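Local coordinates for lantibiotic dehydratase (Microbispora corallina, PDB 5EHK), which probably dehydrates serine and threonine residues of the NAI-107 precursor peptide, using glutamyl-tRNA to activate their hydroxyls before elimination, at residues A238-A243 with G251-S256; R464-A469 with S672-L677; P1028-D1033 with Q1038-L1043. All coordinates share one frame; numbering follows the deposited sequence.

Along the chain the three contacts follow one another in series; none encloses or crosses another. Contact 1 comes first and closes a short loop between helices 235-243 and 250-260, with seven residues between its segments, including strand 248-249. Contact 2, spanning 202 residues of mixed structure, brings helix 460-471 against the start of strand 676-682. Both belong to the N-terminal dehydratase region, yet their centres lie about 67 Å apart on opposite sides of the chain's centre. Contact 3, in the C-terminal region, joins consecutive helices, the four residues between its segments being the first turn of the second. Its centre lies about 73 Å from that of contact 1 and about 69 Å from contact 2's.

Contact 1 (A238-A243 with G251-S256); sequences AEILGA and GRLAQS
L253 meets A243 and I240 where two successive helices, 235-243 and 250-260, pack on each other. This helical pair, followed by helix 267-278, is consistent with the winged helix-turn-helix-like module that binds the leader peptide in related class I lantibiotic dehydratases. The evidence for direct packing is apolar: L253 CD1 lies 3.5 Å from A243 CB, while L253 CD2 approaches I240 CG2 more loosely, at 4.4 Å. One leucine fork is thus divided between two residues of the facing helix that are three positions apart, close to one helical turn. Two torsions account for the reach: L253 CG stands anti to the backbone N (chi1 176°), which carries it toward the first helix, and chi2 (76°) then parts the methyls between A243 and I240. CB of A243 likewise points at the second helix, and the CA atoms of A243 and L253 are 7.3 Å apart. I240 and L253 are buried, whereas A243 marks the solvent-facing border. Outside this first shell, L272 of helix 267-278 touches both I240 and L253, and M275 adds to the covering of I240, making a three-helix apolar cluster. Regular helical bonds set the positions behind it, among them A243 N to E239 O at 3.1 Å. On the second helix, S256 OG turns back to R252 O in a weak hydrogen bond of 3.3 Å.

Contact 2 (R464-A469 with S672-L677); sequences RLVAKA and SEMPFL
The backbone N of K468 donates to R464 O at 2.9 Å, the shortest polar bond within either segment, and the helical turn it belongs to presents V466 to M674 and L677. The motif is a helix packed against the beginning of a strand: helix 460-471 approaches M674, in the loop leading into strand 676-682, and L677, within the strand's first residues. V466 does the touching from the helix, and its two methyls are shared out between partners. CG2 meets L677 CD2 at 3.9 Å, whereas CG1 reaches M674 CE at the longer distance of 4.3 Å. With CG1 anti to the backbone N (chi1 174°), CG2 is left beside that N, and the two methyls diverge from CB, one to M674 CE and the other to L677 CD2. The V466 and L677 side chains cross obliquely instead of lying alongside each other. M674 folds back through three torsions of the same sign, ending with chi3 at -46°, and this brings its terminal methyl round toward the helix. All three touching residues are buried, forming a small apolar patch that W668 completes by touching both V466 and L677.

P675 and L677 are backbone-bonded to R693 and L691 of the antiparallel neighbour 685-693. A subunit boundary runs close by: M674 packs on A467 of the second subunit, and A467 on P675 of that subunit. The nearest pair of CA atoms is V466 with L677, 6.9 Å apart, and the space between them is filled by V466 CG2 and L677 CD2.

Contact 3 (P1028-D1033 with Q1038-L1043); sequences PLLRAD and QVLAAL
L1040 sets its two methyls against two different kinds of surface, an aliphatic one on L1030 and the flat guanidinium of R1031. The arrangement joins a weakly bonded helical turn at 1028-1032 and the helix 1034-1042 in the C-terminal part of the protein, the region that probably carries out glutamate elimination, as in related dehydratases. Toward L1030 the meeting is branch to branch: L1030 CD1 rests 3.7 Å from L1040 CD2 and 3.9 Å from L1040 CG, and the two side chains are inclined to each other. R1031, in contrast, runs at about a right angle to L1040. Its guanidinium takes L1040 CD1 over the centre of one face, with CZ 4.0 Å from that methyl, so the approach is from above the plane and not from an edge. The chain from CG to NE is extended, and CG sits beside the backbone N (chi1 -55°), which carries the charged end out to the second helix. A hydrogen bond from R1031 NE to G1026 O further limits how the group can turn.

Between the two, D1033 caps the second helix at its N-cap position: its OD1 accepts from D1035 N, while OD2 forms a salt bridge with R947 NE. On the apolar side, I956 of helix 950-965 contacts both L1030 and V1039, and L1020 of helix 1014-1020 adds to L1030. Beyond L1040, A1042 and L1043 at the far end of the segment touch L937 of helix 920-942.

Contact 1 (A238-A243 with G251-S256)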
loop_
_atom_site.group_PDB
_atom_site.type_symbol
_atom_site.label_atom_id
_atom_site.label_comp_id
_atom_site.label_asym_id
_atom_site.label_seq_id
_atom_site.Cartn_x
_atom_site.Cartn_y
_atom_site.Cartn_z
ATOM N N ALA A 238 28.860 7.948 33.716
ATOM C CA ALA A 238 27.469 7.889 34.181
ATOM C C ALA A 238 27.173 8.876 35.312
ATOM O O ALA A 238 26.090 9.490 35.340
ATOM C CB ALA A 238 27.103 6.490 34.602
ATOM N N GLU A 239 28.143 9.047 36.216
ATOM C CA GLU A 239 28.031 9.996 37.328
ATOM C C GLU A 239 27.955 11.434 36.827
ATOM O O GLU A 239 27.228 12.270 37.384
ATOM C CB GLU A 239 29.224 9.853 38.276
ATOM C CG GLU A 239 29.113 10.685 39.545
ATOM C CD GLU A 239 28.201 10.057 40.578
ATOM O OE1 GLU A 239 27.898 8.856 40.442
ATOM O OE2 GLU A 239 27.765 10.768 41.510
ATOM N N ILE A 240 28.721 11.715 35.778
ATOM C CA ILE A 240 28.757 13.042 35.197
ATOM C C ILE A 240 27.377 13.350 34.647
ATOM O O ILE A 240 26.755 14.364 35.001
ATOM C CB ILE A 240 29.819 13.126 34.084
ATOM C CG1 ILE A 240 31.224 13.169 34.703
ATOM C CG2 ILE A 240 29.580 14.344 33.217
ATOM C CD1 ILE A 240 32.354 13.167 33.712
ATOM N N LEU A 241 26.887 12.442 33.807
ATOM C CA LEU A 241 25.591 12.620 33.164
ATOM C C LEU A 241 24.441 12.777 34.167
ATOM O O LEU A 241 23.551 13.584 33.958
ATOM C CB LEU A 241 25.312 11.481 32.189
ATOM C CG LEU A 241 26.226 11.468 30.963
ATOM C CD1 LEU A 241 25.872 10.310 30.013
ATOM C CD2 LEU A 241 26.213 12.802 30.246
ATOM N N GLY A 242 24.468 12.032 35.262
ATOM C CA GLY A 242 23.399 12.127 36.242
ATOM C C GLY A 242 23.418 13.428 37.017
ATOM O O GLY A 242 22.379 14.003 37.315
ATOM N N ALA A 243 24.606 13.900 37.362
ATOM C CA ALA A 243 24.721 15.152 38.105
ATOM C C ALA A 243 24.402 16.354 37.217
ATOM O O ALA A 243 23.969 17.408 37.693
ATOM C CB ALA A 243 26.103 15.280 38.683
ATOM N N GLY A 251 32.480 23.697 36.869
ATOM C CA GLY A 251 33.567 23.618 37.829
ATOM C C GLY A 251 33.187 22.824 39.064
ATOM O O GLY A 251 33.847 21.841 39.373
ATOM N N ARG A 252 32.101 23.216 39.732
ATOM C CA ARG A 252 31.604 22.489 40.901
ATOM C C ARG A 252 31.339 21.020 40.548
ATOM O O ARG A 252 31.554 20.123 41.368
ATOM C CB ARG A 252 30.321 23.139 41.443
ATOM C CG ARG A 252 30.488 24.592 41.882
ATOM C CD ARG A 252 29.184 25.277 42.305
ATOM N NE ARG A 252 29.459 26.602 42.876
ATOM C CZ ARG A 252 28.575 27.350 43.543
ATOM N NH1 ARG A 252 27.334 26.914 43.735
ATOM N NH2 ARG A 252 28.932 28.540 44.026
ATOM N N LEU A 253 30.898 20.780 39.317
ATOM C CA LEU A 253 30.647 19.424 38.842
ATOM C C LEU A 253 31.940 18.622 38.764
ATOM O O LEU A 253 32.013 17.493 39.255
ATOM C CB LEU A 253 29.959 19.443 37.473
ATOM C CG LEU A 253 29.744 18.061 36.847
ATOM C CD1 LEU A 253 28.609 17.357 37.509
ATOM C CD2 LEU A 253 29.479 18.155 35.346
ATOM N N ALA A 254 32.953 19.207 38.134
ATOM C CA ALA A 254 34.224 18.523 37.914
ATOM C C ALA A 254 34.942 18.195 39.220
ATOM O O ALA A 254 35.692 17.211 39.294
ATOM C CB ALA A 254 35.125 19.338 36.997
ATOM N N GLN A 255 34.705 19.015 40.244
ATOM C CA GLN A 255 35.327 18.809 41.553
ATOM C C GLN A 255 34.666 17.680 42.340
ATOM O O GLN A 255 35.353 16.872 42.967
ATOM C CB GLN A 255 35.342 20.104 42.376
ATOM C CG GLN A 255 36.706 20.807 42.411
ATOM C CD GLN A 255 36.580 22.316 42.605
ATOM O OE1 GLN A 255 35.543 22.814 43.057
ATOM N NE2 GLN A 255 37.630 23.049 42.246
ATOM N N SER A 256 33.340 17.618 42.302
ATOM C CA SER A 256 32.634 16.554 42.999
ATOM C C SER A 256 32.979 15.173 42.443
ATOM O O SER A 256 33.254 14.243 43.211
ATOM C CB SER A 256 31.143 16.805 42.970
ATOM O OG SER A 256 30.864 17.955 43.739
#

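Contact 2 (R464-A469 with S672-L677)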
loop_
_atom_site.group_PDB
_atom_site.type_symbol
_atom_site.label_atom_id
_atom_site.label_comp_id
_atom_site.label_asym_id
_atom_site.label_seq_id
_atom_site.Cartn_x
_atom_site.Cartn_y
_atom_site.Cartn_z
ATOM N N ARG A 464 -17.200 19.363 -12.159
ATOM C CA ARG A 464 -18.236 20.213 -12.741
ATOM C C ARG A 464 -17.854 21.689 -12.707
ATOM O O ARG A 464 -18.051 22.430 -13.684
ATOM C CB ARG A 464 -19.558 20.033 -12.013
ATOM C CG ARG A 464 -20.370 18.863 -12.478
ATOM C CD ARG A 464 -21.780 19.000 -11.947
ATOM N NE ARG A 464 -21.753 19.105 -10.494
ATOM C CZ ARG A 464 -21.738 18.058 -9.670
ATOM N NH1 ARG A 464 -21.790 16.822 -10.160
ATOM N NH2 ARG A 464 -21.695 18.250 -8.355
ATOM N N LEU A 465 -17.307 22.110 -11.572
ATOM C CA LEU A 465 -16.964 23.502 -11.391
ATOM C C LEU A 465 -15.997 23.897 -12.479
ATOM O O LEU A 465 -16.112 24.975 -13.061
ATOM C CB LEU A 465 -16.331 23.741 -10.017
ATOM C CG LEU A 465 -17.164 23.511 -8.744
ATOM C CD1 LEU A 465 -16.302 23.813 -7.519
ATOM C CD2 LEU A 465 -18.477 24.318 -8.717
ATOM N N VAL A 466 -15.062 23.004 -12.768
ATOM C CA VAL A 466 -14.032 23.272 -13.763
ATOM C C VAL A 466 -14.601 23.258 -15.177
ATOM O O VAL A 466 -14.280 24.133 -15.998
ATOM C CB VAL A 466 -12.835 22.291 -13.628
ATOM C CG1 VAL A 466 -11.822 22.473 -14.758
ATOM C CG2 VAL A 466 -12.175 22.456 -12.274
ATOM N N ALA A 467 -15.479 22.293 -15.436
ATOM C CA ALA A 467 -16.049 22.103 -16.766
ATOM C C ALA A 467 -16.883 23.309 -17.183
ATOM O O ALA A 467 -16.685 23.850 -18.269
ATOM C CB ALA A 467 -16.890 20.823 -16.822
ATOM N N LYS A 468 -17.844 23.683 -16.340
ATOM C CA LYS A 468 -18.627 24.896 -16.547
ATOM C C LYS A 468 -17.750 26.137 -16.778
ATOM O O LYS A 468 -17.892 26.829 -17.796
ATOM C CB LYS A 468 -19.563 25.129 -15.362
ATOM C CG LYS A 468 -20.742 24.181 -15.328
ATOM C CD LYS A 468 -21.627 24.465 -14.116
ATOM C CE LYS A 468 -20.896 24.154 -12.793
ATOM N NZ LYS A 468 -21.699 24.459 -11.564
ATOM N N ALA A 469 -16.811 26.380 -15.871
ATOM C CA ALA A 469 -15.906 27.512 -16.011
ATOM C C ALA A 469 -15.190 27.501 -17.352
ATOM O O ALA A 469 -14.760 28.542 -17.820
ATOM C CB ALA A 469 -14.902 27.566 -14.868
ATOM N N SER A 672 -5.578 18.593 -10.566
ATOM C CA SER A 672 -4.386 19.416 -10.656
ATOM C C SER A 672 -3.669 19.240 -11.999
ATOM O O SER A 672 -2.778 20.025 -12.353
ATOM C CB SER A 672 -3.471 19.107 -9.470
ATOM O OG SER A 672 -2.126 19.017 -9.864
ATOM N N GLU A 673 -4.081 18.227 -12.758
ATOM C CA GLU A 673 -3.446 17.935 -14.041
ATOM C C GLU A 673 -3.956 18.824 -15.188
ATOM O O GLU A 673 -3.288 18.936 -16.227
ATOM C CB GLU A 673 -3.638 16.465 -14.419
ATOM C CG GLU A 673 -3.062 15.472 -13.415
ATOM C CD GLU A 673 -1.560 15.642 -13.217
ATOM O OE1 GLU A 673 -0.845 15.867 -14.223
ATOM O OE2 GLU A 673 -1.098 15.538 -12.054
ATOM N N MET A 674 -5.128 19.439 -14.994
ATOM C CA MET A 674 -5.731 20.297 -15.996
ATOM C C MET A 674 -4.757 21.420 -16.354
ATOM O O MET A 674 -3.977 21.847 -15.503
ATOM C CB MET A 674 -7.051 20.862 -15.483
ATOM C CG MET A 674 -8.142 19.824 -15.187
ATOM S SD MET A 674 -8.852 19.148 -16.700
ATOM C CE MET A 674 -9.089 20.684 -17.563
ATOM N N PRO A 675 -4.739 21.844 -17.632
ATOM C CA PRO A 675 -3.831 22.911 -18.082
ATOM C C PRO A 675 -4.211 24.240 -17.459
ATOM O O PRO A 675 -3.345 25.082 -17.206
ATOM C CB PRO A 675 -4.059 22.967 -19.599
ATOM C CG PRO A 675 -5.406 22.360 -19.811
ATOM C CD PRO A 675 -5.568 21.318 -18.731
ATOM N N PHE A 676 -5.505 24.431 -17.217
ATOM C CA PHE A 676 -5.945 25.612 -16.500
ATOM C C PHE A 676 -6.939 25.242 -15.446
ATOM O O PHE A 676 -7.866 24.485 -15.710
ATOM C CB PHE A 676 -6.557 26.677 -17.422
ATOM C CG PHE A 676 -7.192 27.822 -16.677
ATOM C CD1 PHE A 676 -6.399 28.804 -16.077
ATOM C CD2 PHE A 676 -8.575 27.911 -16.555
ATOM C CE1 PHE A 676 -6.976 29.853 -15.366
ATOM C CE2 PHE A 676 -9.157 28.956 -15.862
ATOM C CZ PHE A 676 -8.360 29.925 -15.260
ATOM N N LEU A 677 -6.722 25.797 -14.254
ATOM C CA LEU A 677 -7.656 25.733 -13.129
ATOM C C LEU A 677 -8.110 27.131 -12.704
ATOM O O LEU A 677 -7.282 28.007 -12.416
ATOM C CB LEU A 677 -7.019 25.015 -11.942
ATOM C CG LEU A 677 -6.911 23.502 -12.060
ATOM C CD1 LEU A 677 -6.012 23.041 -10.973
ATOM C CD2 LEU A 677 -8.296 22.825 -11.966
#

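Contact 3 (P1028-D1033 with Q1038-L1043)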
loop_
_atom_site.group_PDB
_atom_site.type_symbol
_atom_site.label_atom_id
_atom_site.label_comp_id
_atom_site.label_asym_id
_atom_site.label_seq_id
_atom_site.Cartn_x
_atom_site.Cartn_y
_atom_site.Cartn_z
ATOM N N PRO A 1028 -32.492 -26.564 28.347
ATOM C CA PRO A 1028 -33.431 -27.695 28.235
ATOM C C PRO A 1028 -33.402 -28.350 26.851
ATOM O O PRO A 1028 -33.268 -29.570 26.742
ATOM C CB PRO A 1028 -34.805 -27.056 28.527
ATOM C CG PRO A 1028 -34.540 -25.532 28.710
ATOM C CD PRO A 1028 -33.172 -25.268 28.159
ATOM N N LEU A 1029 -33.507 -27.531 25.811
ATOM C CA LEU A 1029 -33.516 -28.032 24.452
ATOM C C LEU A 1029 -32.226 -28.788 24.136
ATOM O O LEU A 1029 -32.262 -29.848 23.509
ATOM C CB LEU A 1029 -33.740 -26.885 23.479
ATOM C CG LEU A 1029 -34.113 -27.250 22.050
ATOM C CD1 LEU A 1029 -34.889 -26.093 21.410
ATOM C CD2 LEU A 1029 -32.882 -27.610 21.214
ATOM N N LEU A 1030 -31.085 -28.238 24.553
ATOM C CA LEU A 1030 -29.793 -28.868 24.270
ATOM C C LEU A 1030 -29.702 -30.265 24.878
ATOM O O LEU A 1030 -29.156 -31.179 24.261
ATOM C CB LEU A 1030 -28.625 -28.002 24.766
ATOM C CG LEU A 1030 -27.849 -27.108 23.785
ATOM C CD1 LEU A 1030 -26.518 -26.697 24.389
ATOM C CD2 LEU A 1030 -27.628 -27.808 22.453
ATOM N N ARG A 1031 -30.235 -30.431 26.086
ATOM C CA ARG A 1031 -30.157 -31.714 26.776
ATOM C C ARG A 1031 -31.080 -32.772 26.190
ATOM O O ARG A 1031 -31.019 -33.938 26.577
ATOM C CB ARG A 1031 -30.427 -31.548 28.265
ATOM C CG ARG A 1031 -29.525 -30.543 28.949
ATOM C CD ARG A 1031 -29.324 -30.907 30.412
ATOM N NE ARG A 1031 -28.747 -29.807 31.174
ATOM C CZ ARG A 1031 -27.514 -29.808 31.673
ATOM N NH1 ARG A 1031 -26.714 -30.848 31.489
ATOM N NH2 ARG A 1031 -27.077 -28.759 32.354
ATOM N N ALA A 1032 -31.963 -32.351 25.289
ATOM C CA ALA A 1032 -32.779 -33.285 24.529
ATOM C C ALA A 1032 -31.851 -34.044 23.610
ATOM O O ALA A 1032 -31.677 -35.248 23.739
ATOM C CB ALA A 1032 -33.823 -32.537 23.710
ATOM N N ASP A 1033 -31.223 -33.292 22.711
ATOM C CA ASP A 1033 -30.341 -33.806 21.670
ATOM C C ASP A 1033 -29.196 -34.627 22.267
ATOM O O ASP A 1033 -28.696 -34.300 23.339
ATOM C CB ASP A 1033 -29.768 -32.596 20.946
ATOM C CG ASP A 1033 -29.436 -32.873 19.513
ATOM O OD1 ASP A 1033 -29.182 -34.046 19.163
ATOM O OD2 ASP A 1033 -29.430 -31.897 18.734
ATOM N N GLN A 1038 -23.371 -33.783 24.245
ATOM C CA GLN A 1038 -21.943 -33.908 24.036
ATOM C C GLN A 1038 -21.285 -32.536 23.971
ATOM O O GLN A 1038 -20.100 -32.377 24.275
ATOM C CB GLN A 1038 -21.621 -34.733 22.795
ATOM C CG GLN A 1038 -21.680 -36.237 22.984
ATOM C CD GLN A 1038 -21.287 -36.998 21.712
ATOM O OE1 GLN A 1038 -21.818 -36.756 20.619
ATOM N NE2 GLN A 1038 -20.325 -37.899 21.849
ATOM N N VAL A 1039 -22.061 -31.545 23.564
ATOM C CA VAL A 1039 -21.573 -30.189 23.557
ATOM C C VAL A 1039 -21.366 -29.725 24.978
ATOM O O VAL A 1039 -20.296 -29.218 25.323
ATOM C CB VAL A 1039 -22.540 -29.262 22.848
ATOM C CG1 VAL A 1039 -22.118 -27.840 23.039
ATOM C CG2 VAL A 1039 -22.563 -29.593 21.364
ATOM N N LEU A 1040 -22.368 -29.936 25.823
ATOM C CA LEU A 1040 -22.273 -29.461 27.205
ATOM C C LEU A 1040 -21.224 -30.202 28.043
ATOM O O LEU A 1040 -20.577 -29.589 28.893
ATOM C CB LEU A 1040 -23.639 -29.475 27.895
ATOM C CG LEU A 1040 -24.690 -28.494 27.363
ATOM C CD1 LEU A 1040 -25.881 -28.440 28.312
ATOM C CD2 LEU A 1040 -24.123 -27.110 27.155
ATOM N N ALA A 1041 -21.057 -31.501 27.811
ATOM C CA ALA A 1041 -20.056 -32.272 28.548
ATOM C C ALA A 1041 -18.662 -31.721 28.257
ATOM O O ALA A 1041 -17.845 -31.536 29.168
ATOM C CB ALA A 1041 -20.113 -33.741 28.168
ATOM N N ALA A 1042 -18.410 -31.423 26.986
ATOM C CA ALA A 1042 -17.104 -30.945 26.565
ATOM C C ALA A 1042 -16.743 -29.593 27.191
ATOM O O ALA A 1042 -15.583 -29.208 27.186
ATOM C CB ALA A 1042 -17.038 -30.869 25.044
ATOM N N LEU A 1043 -17.738 -28.902 27.747
ATOM C CA LEU A 1043 -17.569 -27.601 28.401
ATOM C C LEU A 1043 -17.541 -27.616 29.931
ATOM O O LEU A 1043 -17.486 -26.559 30.550
ATOM C CB LEU A 1043 -18.696 -26.659 27.988
ATOM C CG LEU A 1043 -18.840 -26.272 26.535
ATOM C CD1 LEU A 1043 -20.124 -25.507 26.395
ATOM C CD2 LEU A 1043 -17.695 -25.404 26.125
#